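Local coordinates for sensor protein kinase HptS (PDB 6LKI), which is a sensor histidine kinase of a two-component system, probably autophosphorylating when a partner protein reports external hexose phosphate, at residues B[16-24]-B[85-93]; B[1-12]-B[109-119]. One frame throughout, in Å; residues are numbered along the deposited sequence.

Contact 1: residues B[16-24]-B[85-93]; sequences TEKQIQTFI and LFSTHQLKF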
loop_
_atom_site.group_PDB
_atom_site.type_symbol
_atom_site.label_atom_id
_atom_site.label_comp_id
_atom_site.label_asym_id
_atom_site.label_seq_id
_atom_site.Cartn_x
_atom_site.Cartn_y
_atom_site.Cartn_z
ATOM N N THR B 16 12.488 -21.179 14.982
ATOM C CA THR B 16 12.846 -20.161 13.999
ATOM C C THR B 16 12.251 -18.806 14.361
ATOM O O THR B 16 12.921 -17.773 14.243
ATOM C CB THR B 16 12.387 -20.594 12.606
ATOM O OG1 THR B 16 13.083 -21.785 12.220
ATOM C CG2 THR B 16 12.661 -19.499 11.581
ATOM N N GLU B 17 10.994 -18.789 14.811
ATOM C CA GLU B 17 10.361 -17.527 15.179
ATOM C C GLU B 17 11.057 -16.889 16.375
ATOM O O GLU B 17 11.182 -15.661 16.447
ATOM C CB GLU B 17 8.878 -17.748 15.473
ATOM C CG GLU B 17 8.027 -16.504 15.285
ATOM C CD GLU B 17 7.941 -15.662 16.542
ATOM O OE1 GLU B 17 8.296 -16.171 17.626
ATOM O OE2 GLU B 17 7.513 -14.492 16.447
ATOM N N LYS B 18 11.512 -17.708 17.327
ATOM C CA LYS B 18 12.281 -17.195 18.458
ATOM C C LYS B 18 13.566 -16.528 17.985
ATOM O O LYS B 18 13.919 -15.435 18.446
ATOM C CB LYS B 18 12.580 -18.336 19.436
ATOM C CG LYS B 18 13.528 -18.012 20.596
ATOM C CD LYS B 18 14.994 -18.293 20.255
ATOM C CE LYS B 18 15.906 -17.288 20.929
ATOM N NZ LYS B 18 17.273 -17.253 20.343
ATOM N N GLN B 19 14.283 -17.181 17.068
ATOM C CA GLN B 19 15.536 -16.625 16.572
ATOM C C GLN B 19 15.316 -15.301 15.857
ATOM O O GLN B 19 16.170 -14.409 15.928
ATOM C CB GLN B 19 16.224 -17.628 15.645
ATOM C CG GLN B 19 16.499 -18.969 16.300
ATOM C CD GLN B 19 17.947 -19.392 16.179
ATOM O OE1 GLN B 19 18.618 -19.076 15.197
ATOM N NE2 GLN B 19 18.441 -20.106 17.184
ATOM N N ILE B 20 14.179 -15.149 15.173
ATOM C CA ILE B 20 13.865 -13.875 14.530
ATOM C C ILE B 20 13.666 -12.789 15.582
ATOM O O ILE B 20 14.224 -11.690 15.479
ATOM C CB ILE B 20 12.625 -14.015 13.628
ATOM C CG1 ILE B 20 12.928 -14.939 12.445
ATOM C CG2 ILE B 20 12.165 -12.649 13.146
ATOM C CD1 ILE B 20 11.722 -15.235 11.576
ATOM N N GLN B 21 12.877 -13.087 16.616
ATOM C CA GLN B 21 12.598 -12.090 17.645
ATOM C C GLN B 21 13.865 -11.691 18.392
ATOM O O GLN B 21 14.063 -10.510 18.705
ATOM C CB GLN B 21 11.544 -12.620 18.617
ATOM C CG GLN B 21 10.205 -12.947 17.969
ATOM C CD GLN B 21 9.466 -11.714 17.479
ATOM O OE1 GLN B 21 9.822 -10.584 17.814
ATOM N NE2 GLN B 21 8.424 -11.927 16.683
ATOM N N THR B 22 14.711 -12.670 18.668
ATOM C CA THR B 22 15.962 -12.411 19.331
ATOM C C THR B 22 16.848 -11.559 18.476
ATOM O O THR B 22 17.482 -10.692 18.955
ATOM C CB THR B 22 16.708 -13.701 19.660
ATOM O OG1 THR B 22 15.951 -14.491 20.535
ATOM C CG2 THR B 22 18.015 -13.420 20.300
ATOM N N PHE B 23 16.876 -11.840 17.197
ATOM C CA PHE B 23 17.600 -11.031 16.243
ATOM C C PHE B 23 17.162 -9.572 16.317
ATOM O O PHE B 23 17.956 -8.704 16.387
ATOM C CB PHE B 23 17.448 -11.608 14.836
ATOM C CG PHE B 23 17.931 -10.703 13.739
ATOM C CD1 PHE B 23 19.195 -10.791 13.281
ATOM C CD2 PHE B 23 17.098 -9.787 13.165
ATOM C CE1 PHE B 23 19.636 -9.975 12.279
ATOM C CE2 PHE B 23 17.515 -8.970 12.165
ATOM C CZ PHE B 23 18.797 -9.052 11.731
ATOM N N ILE B 24 15.872 -9.350 16.334
ATOM C CA ILE B 24 15.349 -8.016 16.397
ATOM C C ILE B 24 15.787 -7.300 17.667
ATOM O O ILE B 24 16.233 -6.204 17.625
ATOM C CB ILE B 24 13.841 -8.008 16.253
ATOM C CG1 ILE B 24 13.467 -8.476 14.881
ATOM C CG2 ILE B 24 13.332 -6.616 16.380
ATOM C CD1 ILE B 24 14.054 -7.619 13.806
ATOM N N LEU B 85 3.166 -15.465 5.840
ATOM C CA LEU B 85 3.676 -14.304 6.558
ATOM C C LEU B 85 4.014 -14.722 7.983
ATOM O O LEU B 85 3.119 -15.024 8.780
ATOM C CB LEU B 85 2.657 -13.169 6.543
ATOM C CG LEU B 85 3.078 -11.904 7.293
ATOM C CD1 LEU B 85 4.422 -11.404 6.783
ATOM C CD2 LEU B 85 2.018 -10.820 7.167
ATOM N N PHE B 86 5.266 -14.499 8.225
ATOM C CA PHE B 86 5.695 -15.216 9.419
ATOM C C PHE B 86 6.191 -14.295 10.527
ATOM O O PHE B 86 5.872 -14.521 11.698
ATOM C CB PHE B 86 6.790 -16.226 9.054
ATOM C CG PHE B 86 7.354 -16.971 10.237
ATOM C CD1 PHE B 86 6.679 -18.048 10.784
ATOM C CD2 PHE B 86 8.568 -16.601 10.791
ATOM C CE1 PHE B 86 7.192 -18.734 11.866
ATOM C CE2 PHE B 86 9.088 -17.288 11.876
ATOM C CZ PHE B 86 8.397 -18.356 12.413
ATOM N N SER B 87 6.560 -13.071 10.289
ATOM C CA SER B 87 6.816 -12.039 11.283
ATOM C C SER B 87 6.743 -10.665 10.632
ATOM O O SER B 87 7.033 -10.504 9.443
ATOM C CB SER B 87 8.180 -12.231 11.957
ATOM O OG SER B 87 9.238 -12.025 11.039
ATOM N N THR B 88 6.348 -9.679 11.435
ATOM C CA THR B 88 6.283 -8.286 11.018
ATOM C C THR B 88 6.882 -7.433 12.126
ATOM O O THR B 88 6.547 -7.617 13.300
ATOM C CB THR B 88 4.838 -7.850 10.735
ATOM O OG1 THR B 88 4.241 -8.744 9.788
ATOM C CG2 THR B 88 4.801 -6.434 10.181
ATOM N N HIS B 89 7.772 -6.514 11.757
ATOM C CA HIS B 89 8.412 -5.639 12.729
ATOM C C HIS B 89 8.485 -4.224 12.179
ATOM O O HIS B 89 8.803 -4.021 11.005
ATOM C CB HIS B 89 9.822 -6.132 13.089
ATOM C CG HIS B 89 9.836 -7.371 13.928
ATOM N ND1 HIS B 89 9.865 -8.638 13.385
ATOM C CD2 HIS B 89 9.822 -7.538 15.272
ATOM C CE1 HIS B 89 9.869 -9.532 14.358
ATOM N NE2 HIS B 89 9.844 -8.890 15.512
ATOM N N GLN B 90 8.179 -3.250 13.034
ATOM C CA GLN B 90 8.350 -1.836 12.720
ATOM C C GLN B 90 9.668 -1.391 13.342
ATOM O O GLN B 90 9.800 -1.354 14.571
ATOM C CB GLN B 90 7.175 -1.011 13.242
ATOM C CG GLN B 90 7.220 0.458 12.851
ATOM C CD GLN B 90 5.874 1.148 12.998
ATOM O OE1 GLN B 90 4.827 0.500 13.017
ATOM N NE2 GLN B 90 5.898 2.473 13.096
ATOM N N LEU B 91 10.645 -1.066 12.499
ATOM C CA LEU B 91 12.014 -0.836 12.937
ATOM C C LEU B 91 12.416 0.612 12.700
ATOM O O LEU B 91 12.147 1.176 11.635
ATOM C CB LEU B 91 12.987 -1.767 12.204
ATOM C CG LEU B 91 12.675 -3.263 12.274
ATOM C CD1 LEU B 91 13.634 -4.046 11.387
ATOM C CD2 LEU B 91 12.742 -3.757 13.710
ATOM N N LYS B 92 13.071 1.205 13.695
ATOM C CA LYS B 92 13.580 2.568 13.586
ATOM C C LYS B 92 15.041 2.511 13.157
ATOM O O LYS B 92 15.899 2.029 13.905
ATOM C CB LYS B 92 13.430 3.316 14.909
ATOM C CG LYS B 92 14.084 4.692 14.902
ATOM C CD LYS B 92 14.088 5.328 16.283
ATOM C CE LYS B 92 14.741 6.703 16.253
ATOM N NZ LYS B 92 16.138 6.646 15.732
ATOM N N PHE B 93 15.322 2.994 11.952
ATOM C CA PHE B 93 16.685 3.172 11.487
ATOM C C PHE B 93 17.104 4.624 11.703
ATOM O O PHE B 93 16.342 5.450 12.212
ATOM C CB PHE B 93 16.813 2.755 10.020
ATOM C CG PHE B 93 16.955 1.271 9.824
ATOM C CD1 PHE B 93 15.848 0.440 9.894
ATOM C CD2 PHE B 93 18.196 0.708 9.574
ATOM C CE1 PHE B 93 15.976 -0.926 9.715
ATOM C CE2 PHE B 93 18.331 -0.658 9.395
ATOM C CZ PHE B 93 17.220 -1.476 9.466
HETATM O O HOH W 1 6.011 -13.599 14.514
#
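The imidazole of His89 meets helix 16-24 on one face and at one edge. Over that face lies Ile24, whose CG1 sits 3.6 Å from the centroid of the His89 ring and 6° off its normal, a CH-pi contact. At the edge, His89 NE2 donates to Gln21 OE1 at 2.9 Å; the bond is nearly straight (163°) and lies in the ring plane, but it reaches the oxygen from above the amide plane. The ring of Phe86 receives Ile20 CD1 at its edge, in plane, with Ile20 CD1 to Phe86 CE2 at 3.4 Å, while Thr16 CG2 approaches it obliquely.

Helix and strand run almost parallel, their axes 9.5 Å apart, the long N-terminal helix lying along strand 84-92, outermost within this chain in its antiparallel sheet, consistent with a Cache-like sensor domain. Phe86 and Ser87 both pair through their backbones with Ile102 of strand 97-106, a classic beta bulge, and Ser87 OG turns to Ile20 CG2.

The bend of Gln21 at chi2 (-68°) brings its amide over to the strand. There it is held at both ends, because Gln21 NE2 donates to Glu17 OE2 at 2.7 Å. A water donates to the same Glu17 OE2 and to Phe86 O, tying helix to strand a second time. Farther along, Ile24 CG2 packs on Leu91 CD2 at 4.0 Å.

Contact 2: residues B[1-12]-B[109-119]; sequences TIHQHVDESQSS and RLSEIKKDNRQ
Helices 2-12 and 109-116 run antiparallel (161°) with axes 11.0 Å apart, placing His5 beside Ile113. Beyond the second helix, Arg118 takes a positive phi and Gln119 N bonds back to Ile113 O, a turn that aims Gln119 at the first helix.

Its extended chain carries the amide to the rim of His5, where His5 ND1 donates to Gln119 OE1 at 2.8 Å. That bond is almost straight (171°) and in the ring plane, but above the carbonyl plane of Gln119. Ile113 CG2 rests over the centre of one His5 face, a CH-pi contact of 3.6 Å to the centroid. At the other end, Arg109 bends at chi3 (-69°) and lays a guanidinium face under Glu8 CB. Ser9 OG fits between Arg109 CD and Leu110 CD2, 3.5 Å from the latter. Val6 and Ser9 also touch strand 163-169, so helix 2-31 begins between helix 108-116 and that sheet, consistent with the second module of a double-Cache-like domain.

The long Glu8 OE2 to Arg109 NH1 salt bridge, 3.6 Å, is probably a loose electrostatic link. The bond to Gln119 puts a proton on His5 ND1, while Glu112 OE2, 5.6 Å from His5 NE2, might favour the charged ring.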
loop_
_atom_site.group_PDB
_atom_site.type_symbol
_atom_site.label_atom_id
_atom_site.label_comp_id
_atom_site.label_asym_id
_atom_site.label_seq_id
_atom_site.Cartn_x
_atom_site.Cartn_y
_atom_site.Cartn_z
ATOM N N THR B 1 5.666 -41.225 10.427
ATOM C CA THR B 1 4.232 -41.060 10.628
ATOM C C THR B 1 3.881 -39.578 10.723
ATOM O O THR B 1 4.764 -38.724 10.752
ATOM C CB THR B 1 3.749 -41.806 11.892
ATOM O OG1 THR B 1 2.362 -42.135 11.750
ATOM C CG2 THR B 1 3.951 -40.960 13.151
ATOM N N ILE B 2 2.582 -39.279 10.754
ATOM C CA ILE B 2 2.141 -37.888 10.732
ATOM C C ILE B 2 2.439 -37.204 12.062
ATOM O O ILE B 2 2.978 -36.091 12.094
ATOM C CB ILE B 2 0.647 -37.809 10.372
ATOM C CG1 ILE B 2 0.419 -38.324 8.950
ATOM C CG2 ILE B 2 0.153 -36.391 10.497
ATOM C CD1 ILE B 2 -1.021 -38.671 8.641
ATOM N N HIS B 3 2.097 -37.857 13.179
ATOM C CA HIS B 3 2.299 -37.239 14.488
ATOM C C HIS B 3 3.760 -36.863 14.711
ATOM O O HIS B 3 4.054 -35.791 15.254
ATOM C CB HIS B 3 1.819 -38.173 15.601
ATOM C CG HIS B 3 2.195 -37.712 16.976
ATOM N ND1 HIS B 3 1.421 -36.836 17.706
ATOM C CD2 HIS B 3 3.265 -38.005 17.754
ATOM C CE1 HIS B 3 1.998 -36.608 18.874
ATOM N NE2 HIS B 3 3.118 -37.306 18.928
ATOM N N GLN B 4 4.690 -37.729 14.300
ATOM C CA GLN B 4 6.103 -37.401 14.453
ATOM C C GLN B 4 6.552 -36.335 13.467
ATOM O O GLN B 4 7.621 -35.752 13.656
ATOM C CB GLN B 4 6.987 -38.641 14.282
ATOM C CG GLN B 4 6.992 -39.237 12.886
ATOM C CD GLN B 4 7.407 -40.698 12.871
ATOM O OE1 GLN B 4 7.834 -41.226 11.841
ATOM N NE2 GLN B 4 7.285 -41.360 14.016
ATOM N N HIS B 5 5.777 -36.079 12.415
ATOM C CA HIS B 5 6.099 -35.009 11.483
ATOM C C HIS B 5 5.450 -33.685 11.857
ATOM O O HIS B 5 5.973 -32.628 11.486
ATOM C CB HIS B 5 5.682 -35.397 10.061
ATOM C CG HIS B 5 6.486 -36.520 9.485
ATOM N ND1 HIS B 5 5.996 -37.370 8.517
ATOM C CD2 HIS B 5 7.746 -36.941 9.752
ATOM C CE1 HIS B 5 6.921 -38.260 8.206
ATOM N NE2 HIS B 5 7.992 -38.023 8.942
ATOM N N VAL B 6 4.337 -33.715 12.591
ATOM C CA VAL B 6 3.667 -32.478 12.976
ATOM C C VAL B 6 4.389 -31.807 14.139
ATOM O O VAL B 6 4.521 -30.578 14.175
ATOM C CB VAL B 6 2.189 -32.757 13.309
ATOM C CG1 VAL B 6 1.481 -31.479 13.684
ATOM C CG2 VAL B 6 1.491 -33.395 12.128
ATOM N N ASP B 7 4.877 -32.593 15.104
ATOM C CA ASP B 7 5.519 -31.997 16.272
ATOM C C ASP B 7 6.922 -31.484 15.958
ATOM O O ASP B 7 7.370 -30.508 16.572
ATOM C CB ASP B 7 5.550 -32.997 17.432
ATOM C CG ASP B 7 6.327 -34.261 17.106
ATOM O OD1 ASP B 7 6.838 -34.384 15.974
ATOM O OD2 ASP B 7 6.428 -35.134 17.992
ATOM N N GLU B 8 7.630 -32.116 15.016
ATOM C CA GLU B 8 8.950 -31.620 14.630
ATOM C C GLU B 8 8.849 -30.296 13.882
ATOM O O GLU B 8 9.656 -29.385 14.109
ATOM C CB GLU B 8 9.683 -32.659 13.781
ATOM C CG GLU B 8 9.844 -34.013 14.454
ATOM C CD GLU B 8 10.696 -34.974 13.646
ATOM O OE1 GLU B 8 11.636 -35.574 14.211
ATOM O OE2 GLU B 8 10.429 -35.118 12.435
ATOM N N SER B 9 7.870 -30.171 12.983
ATOM C CA SER B 9 7.707 -28.926 12.242
ATOM C C SER B 9 7.240 -27.799 13.155
ATOM O O SER B 9 7.725 -26.667 13.045
ATOM C CB SER B 9 6.730 -29.127 11.083
ATOM O OG SER B 9 7.362 -29.766 9.987
ATOM N N GLN B 10 6.303 -28.088 14.064
ATOM C CA GLN B 10 5.898 -27.085 15.045
ATOM C C GLN B 10 7.091 -26.611 15.857
ATOM O O GLN B 10 7.292 -25.404 16.033
ATOM C CB GLN B 10 4.814 -27.646 15.970
ATOM C CG GLN B 10 4.225 -26.628 16.965
ATOM C CD GLN B 10 5.048 -26.449 18.238
ATOM O OE1 GLN B 10 5.935 -27.247 18.543
ATOM N NE2 GLN B 10 4.757 -25.385 18.981
ATOM N N SER B 11 7.899 -27.548 16.353
ATOM C CA SER B 11 9.048 -27.179 17.170
ATOM C C SER B 11 10.092 -26.428 16.352
ATOM O O SER B 11 10.719 -25.486 16.851
ATOM C CB SER B 11 9.656 -28.428 17.805
ATOM O OG SER B 11 10.798 -28.099 18.574
ATOM N N SER B 12 10.292 -26.828 15.094
ATOM C CA SER B 12 11.231 -26.115 14.233
ATOM C C SER B 12 10.733 -24.710 13.920
ATOM O O SER B 12 11.505 -23.745 13.976
ATOM C CB SER B 12 11.465 -26.907 12.947
ATOM O OG SER B 12 12.545 -26.369 12.204
ATOM N N ARG B 109 11.804 -29.862 5.984
ATOM C CA ARG B 109 10.998 -30.964 6.498
ATOM C C ARG B 109 9.713 -31.130 5.698
ATOM O O ARG B 109 9.397 -32.232 5.234
ATOM C CB ARG B 109 10.684 -30.737 7.977
ATOM C CG ARG B 109 10.852 -31.974 8.839
ATOM C CD ARG B 109 10.443 -31.688 10.272
ATOM N NE ARG B 109 11.379 -30.783 10.929
ATOM C CZ ARG B 109 12.446 -31.184 11.610
ATOM N NH1 ARG B 109 12.708 -32.479 11.727
ATOM N NH2 ARG B 109 13.249 -30.295 12.178
ATOM N N LEU B 110 8.954 -30.042 5.530
ATOM C CA LEU B 110 7.670 -30.133 4.841
ATOM C C LEU B 110 7.846 -30.541 3.383
ATOM O O LEU B 110 7.009 -31.262 2.827
ATOM C CB LEU B 110 6.928 -28.800 4.933
ATOM C CG LEU B 110 6.487 -28.364 6.332
ATOM C CD1 LEU B 110 5.770 -27.026 6.269
ATOM C CD2 LEU B 110 5.611 -29.421 6.983
ATOM N N SER B 111 8.923 -30.079 2.744
ATOM C CA SER B 111 9.176 -30.467 1.361
ATOM C C SER B 111 9.587 -31.929 1.256
ATOM O O SER B 111 9.304 -32.580 0.243
ATOM C CB SER B 111 10.249 -29.567 0.749
ATOM O OG SER B 111 11.522 -30.189 0.789
ATOM N N GLU B 112 10.249 -32.462 2.284
ATOM C CA GLU B 112 10.676 -33.857 2.262
ATOM C C GLU B 112 9.502 -34.800 2.498
ATOM O O GLU B 112 9.321 -35.774 1.757
ATOM C CB GLU B 112 11.769 -34.089 3.308
ATOM C CG GLU B 112 11.871 -35.526 3.793
ATOM C CD GLU B 112 12.703 -35.660 5.054
ATOM O OE1 GLU B 112 13.921 -35.908 4.939
ATOM O OE2 GLU B 112 12.137 -35.520 6.159
ATOM N N ILE B 113 8.692 -34.527 3.525
ATOM C CA ILE B 113 7.554 -35.393 3.815
ATOM C C ILE B 113 6.527 -35.331 2.691
ATOM O O ILE B 113 5.761 -36.281 2.487
ATOM C CB ILE B 113 6.930 -35.029 5.175
ATOM C CG1 ILE B 113 6.335 -33.620 5.139
ATOM C CG2 ILE B 113 7.965 -35.145 6.283
ATOM C CD1 ILE B 113 5.554 -33.255 6.383
ATOM N N LYS B 114 6.489 -34.224 1.945
ATOM C CA LYS B 114 5.609 -34.148 0.783
ATOM C C LYS B 114 6.131 -35.017 -0.353
ATOM O O LYS B 114 5.349 -35.664 -1.060
ATOM C CB LYS B 114 5.461 -32.695 0.334
ATOM C CG LYS B 114 4.848 -32.521 -1.047
ATOM C CD LYS B 114 4.850 -31.060 -1.469
ATOM C CE LYS B 114 4.443 -30.904 -2.925
ATOM N NZ LYS B 114 4.419 -29.475 -3.341
ATOM N N LYS B 115 7.451 -35.054 -0.538
ATOM C CA LYS B 115 8.037 -35.868 -1.596
ATOM C C LYS B 115 8.082 -37.341 -1.207
ATOM O O LYS B 115 7.617 -38.205 -1.957
ATOM C CB LYS B 115 9.442 -35.360 -1.930
ATOM C CG LYS B 115 10.288 -36.356 -2.707
ATOM C CD LYS B 115 11.559 -35.716 -3.239
ATOM C CE LYS B 115 12.143 -36.534 -4.379
ATOM N NZ LYS B 115 13.507 -37.039 -4.065
ATOM N N ASP B 116 8.637 -37.645 -0.031
ATOM C CA ASP B 116 8.851 -39.037 0.353
ATOM C C ASP B 116 7.566 -39.704 0.834
ATOM O O ASP B 116 7.269 -40.835 0.435
ATOM C CB ASP B 116 9.926 -39.123 1.437
ATOM C CG ASP B 116 11.311 -38.804 0.911
ATOM O OD1 ASP B 116 11.486 -38.768 -0.325
ATOM O OD2 ASP B 116 12.226 -38.590 1.735
ATOM N N ASN B 117 6.798 -39.028 1.686
ATOM C CA ASN B 117 5.647 -39.634 2.340
ATOM C C ASN B 117 4.310 -39.139 1.807
ATOM O O ASN B 117 3.266 -39.591 2.291
ATOM C CB ASN B 117 5.717 -39.389 3.852
ATOM C CG ASN B 117 6.960 -39.986 4.483
ATOM O OD1 ASN B 117 7.513 -39.437 5.436
ATOM N ND2 ASN B 117 7.407 -41.118 3.951
ATOM N N ARG B 118 4.312 -38.228 0.832
ATOM C CA ARG B 118 3.080 -37.650 0.283
ATOM C C ARG B 118 2.227 -37.009 1.376
ATOM O O ARG B 118 1.000 -36.942 1.269
ATOM C CB ARG B 118 2.274 -38.694 -0.494
ATOM C CG ARG B 118 2.933 -39.145 -1.786
ATOM C CD ARG B 118 2.894 -38.046 -2.839
ATOM N NE ARG B 118 3.645 -38.406 -4.039
ATOM C CZ ARG B 118 4.549 -37.622 -4.619
ATOM N NH1 ARG B 118 4.819 -36.428 -4.107
ATOM N NH2 ARG B 118 5.184 -38.031 -5.709
ATOM N N GLN B 119 2.877 -36.541 2.438
ATOM C CA GLN B 119 2.208 -35.814 3.508
ATOM C C GLN B 119 2.301 -34.321 3.217
ATOM O O GLN B 119 3.401 -33.784 3.056
ATOM C CB GLN B 119 2.833 -36.137 4.865
ATOM C CG GLN B 119 2.792 -37.607 5.253
ATOM C CD GLN B 119 3.362 -37.854 6.637
ATOM O OE1 GLN B 119 3.398 -36.951 7.474
ATOM N NE2 GLN B 119 3.815 -39.078 6.883
#

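In the fold
Both contacts draw on helix 2-31, the long N-terminal helix that runs past two antiparallel sheets. Contact 2 uses its beginning and contact 1 its middle, in segments separated by three residues, yet their centres lie 25 Å apart on opposite sides of the chain's centre. Along the chain, segment 85-93 comes before segment 109-119, so the pairing of contact 2 encloses that of contact 1. Contact 1 joins the helix to the sheet that ends in strand 84-92; contact 2 joins it to helix 108-116, which leads into the sheet containing strand 120-125. One helix thus packs against both modules, consistent with a double-Cache-like sensor.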